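Local coordinates for nitrogenase molybdenum-iron protein alpha chain (Clostridium pasteurianum, PDB 4WES) that forms, with the beta chain, the molybdenum-iron component of nitrogenase, which reduces dinitrogen to ammonium at an iron-molybdenum-sulfur cluster carrying homocitrate, at residues Pro45-Ala50 and Asp443-Asp448. Numbering follows the deposited sequence. Where two conformers were deposited one is given.
Sequences PGIITA and DMNHHD
A capping box opens helix 446-456, and its N-cap residue, Asn-445, packs against the loop 45-50 that precedes helix 54-63. The box is identified by two reciprocal hydrogen bonds: Asp-448 N gives to Asn-445 OD1 at 2.9 Å, the donor tilted 29° from the carbonyl plane, while Asn-445 N reaches Asp-448 OD2 at 3.1 Å from above the carboxylate plane. With chi1 at 61° the Asn-445 amide is folded back so that OD1 can accept from Asp-448 N. Its ND2, hydrogen-bonded to Tyr-13 OH, faces Ile-47, whose side chain runs at about a right angle to that of Asn-445 with CG1 3.1 Å from ND2; since Ile-47 has two deposited conformers, that closeness is doubtful. One residue on, Ile-48 and His-446 run side by side, Ile-48 CG2 lying 3.9 Å from His-446 CB, and His-446 N makes a weak hydrogen bond to Ile-48 O (3.3 Å, 145°). Tyr-95 of the beta chain covers this junction, its OH hydrogen-bonded to both Ile-47 O and His-447 N, so the contact belongs to the alpha-beta interface. The Thr-49 side chain lies about 10 Å from the bound homocitrate (HCA), and Thr-49 OG1 donates to the syn lone pair of Asp-443 OD1 at 2.8 Å. A water completes the link: it accepts from Ala-50 N and donates to Asp-443 OD1 and to Met-444 O, the latter at 2.7 Å.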
loop_
_atom_site.group_PDB
_atom_site.type_symbol
_atom_site.label_atom_id
_atom_site.label_comp_id
_atom_site.label_asym_id
_atom_site.label_seq_id
_atom_site.Cartn_x
_atom_site.Cartn_y
_atom_site.Cartn_z
ATOM N N PRO A 45 -27.406 -33.487 -12.385
ATOM C CA PRO A 45 -27.525 -32.078 -12.752
ATOM C C PRO A 45 -28.199 -31.237 -11.682
ATOM O O PRO A 45 -29.207 -31.651 -11.107
ATOM C CB PRO A 45 -28.357 -32.127 -14.043
ATOM C CG PRO A 45 -28.041 -33.477 -14.620
ATOM C CD PRO A 45 -27.991 -34.366 -13.414
ATOM N N GLY A 46 -27.654 -30.063 -11.419
ATOM C CA GLY A 46 -28.250 -29.072 -10.540
ATOM C C GLY A 46 -27.976 -29.229 -9.057
ATOM O O GLY A 46 -28.479 -28.419 -8.271
ATOM N N ILE A 47 -27.168 -30.221 -8.659
ATOM C CA ILE A 47 -26.988 -30.597 -7.272
ATOM C C ILE A 47 -25.944 -29.738 -6.513
ATOM O O ILE A 47 -25.844 -29.856 -5.298
ATOM C CB ILE A 47 -26.707 -32.123 -7.249
ATOM C CG1 ILE A 47 -27.282 -32.759 -5.978
ATOM C CG2 ILE A 47 -25.224 -32.394 -7.435
ATOM C CD1 ILE A 47 -27.496 -34.254 -5.992
ATOM N N ILE A 48 -25.180 -28.928 -7.262
ATOM C CA ILE A 48 -24.051 -28.144 -6.723
ATOM C C ILE A 48 -22.915 -29.105 -6.294
ATOM O O ILE A 48 -22.723 -29.416 -5.140
ATOM C CB ILE A 48 -24.399 -27.087 -5.664
ATOM C CG1 ILE A 48 -25.523 -26.189 -6.178
ATOM C CG2 ILE A 48 -23.161 -26.262 -5.337
ATOM C CD1 ILE A 48 -25.983 -25.113 -5.208
ATOM N N THR A 49 -22.193 -29.553 -7.309
ATOM C CA THR A 49 -21.047 -30.432 -7.197
ATOM C C THR A 49 -19.764 -29.605 -7.058
ATOM O O THR A 49 -19.712 -28.441 -7.458
ATOM C CB THR A 49 -20.942 -31.320 -8.472
ATOM O OG1 THR A 49 -19.874 -32.265 -8.310
ATOM C CG2 THR A 49 -20.737 -30.523 -9.753
ATOM N N ALA A 50 -18.714 -30.244 -6.573
ATOM C CA ALA A 50 -17.377 -29.648 -6.608
ATOM C C ALA A 50 -16.558 -30.100 -7.827
ATOM O O ALA A 50 -15.499 -29.559 -8.075
ATOM C CB ALA A 50 -16.621 -29.973 -5.343
ATOM N N ASP A 443 -19.011 -37.665 -4.105
ATOM C CA ASP A 443 -19.557 -36.502 -4.809
ATOM C C ASP A 443 -20.453 -35.696 -3.860
ATOM O O ASP A 443 -21.575 -35.307 -4.191
ATOM C CB ASP A 443 -20.287 -36.914 -6.095
ATOM C CG ASP A 443 -20.518 -35.769 -7.092
ATOM O OD1 ASP A 443 -20.026 -34.635 -6.913
ATOM O OD2 ASP A 443 -21.270 -36.039 -8.086
ATOM N N MET A 444 -19.944 -35.413 -2.680
ATOM C CA MET A 444 -20.657 -34.587 -1.691
ATOM C C MET A 444 -21.022 -33.255 -2.275
ATOM O O MET A 444 -20.155 -32.537 -2.805
ATOM C CB MET A 444 -19.746 -34.357 -0.480
ATOM C CG MET A 444 -20.463 -33.632 0.641
ATOM S SD MET A 444 -19.366 -33.092 1.983
ATOM C CE MET A 444 -18.468 -31.800 1.189
ATOM N N ASN A 445 -22.298 -32.895 -2.154
ATOM C CA ASN A 445 -22.783 -31.619 -2.671
ATOM C C ASN A 445 -23.054 -30.640 -1.544
ATOM O O ASN A 445 -22.916 -30.962 -0.374
ATOM C CB ASN A 445 -23.978 -31.849 -3.584
ATOM C CG ASN A 445 -25.124 -32.497 -2.866
ATOM O OD1 ASN A 445 -25.571 -32.021 -1.811
ATOM N ND2 ASN A 445 -25.645 -33.589 -3.427
ATOM N N HIS A 446 -23.464 -29.434 -1.908
ATOM C CA HIS A 446 -23.684 -28.384 -0.919
ATOM C C HIS A 446 -24.728 -28.790 0.108
ATOM O O HIS A 446 -24.532 -28.597 1.294
ATOM C CB HIS A 446 -24.089 -27.084 -1.632
ATOM C CG HIS A 446 -24.398 -25.985 -0.693
ATOM N ND1 HIS A 446 -23.449 -25.408 0.120
ATOM C CD2 HIS A 446 -25.579 -25.407 -0.372
ATOM C CE1 HIS A 446 -24.038 -24.525 0.898
ATOM N NE2 HIS A 446 -25.312 -24.480 0.591
ATOM N N HIS A 447 -25.849 -29.345 -0.361
ATOM C CA HIS A 447 -26.871 -29.827 0.549
ATOM C C HIS A 447 -26.310 -30.815 1.556
ATOM O O HIS A 447 -26.547 -30.697 2.774
ATOM C CB HIS A 447 -28.017 -30.500 -0.251
ATOM C CG HIS A 447 -28.899 -31.334 0.601
ATOM N ND1 HIS A 447 -29.886 -30.788 1.403
ATOM C CD2 HIS A 447 -28.880 -32.666 0.873
ATOM C CE1 HIS A 447 -30.431 -31.749 2.120
ATOM N NE2 HIS A 447 -29.855 -32.898 1.816
ATOM N N ASP A 448 -25.581 -31.818 1.069
ATOM C CA ASP A 448 -25.057 -32.844 1.940
ATOM C C ASP A 448 -24.133 -32.207 2.994
ATOM O O ASP A 448 -24.169 -32.541 4.183
ATOM C CB ASP A 448 -24.216 -33.846 1.144
ATOM C CG ASP A 448 -24.937 -34.574 0.058
ATOM O OD1 ASP A 448 -26.180 -34.747 0.144
ATOM O OD2 ASP A 448 -24.201 -34.957 -0.891
HETATM O O HOH W 1 -18.899 -32.850 -5.203
#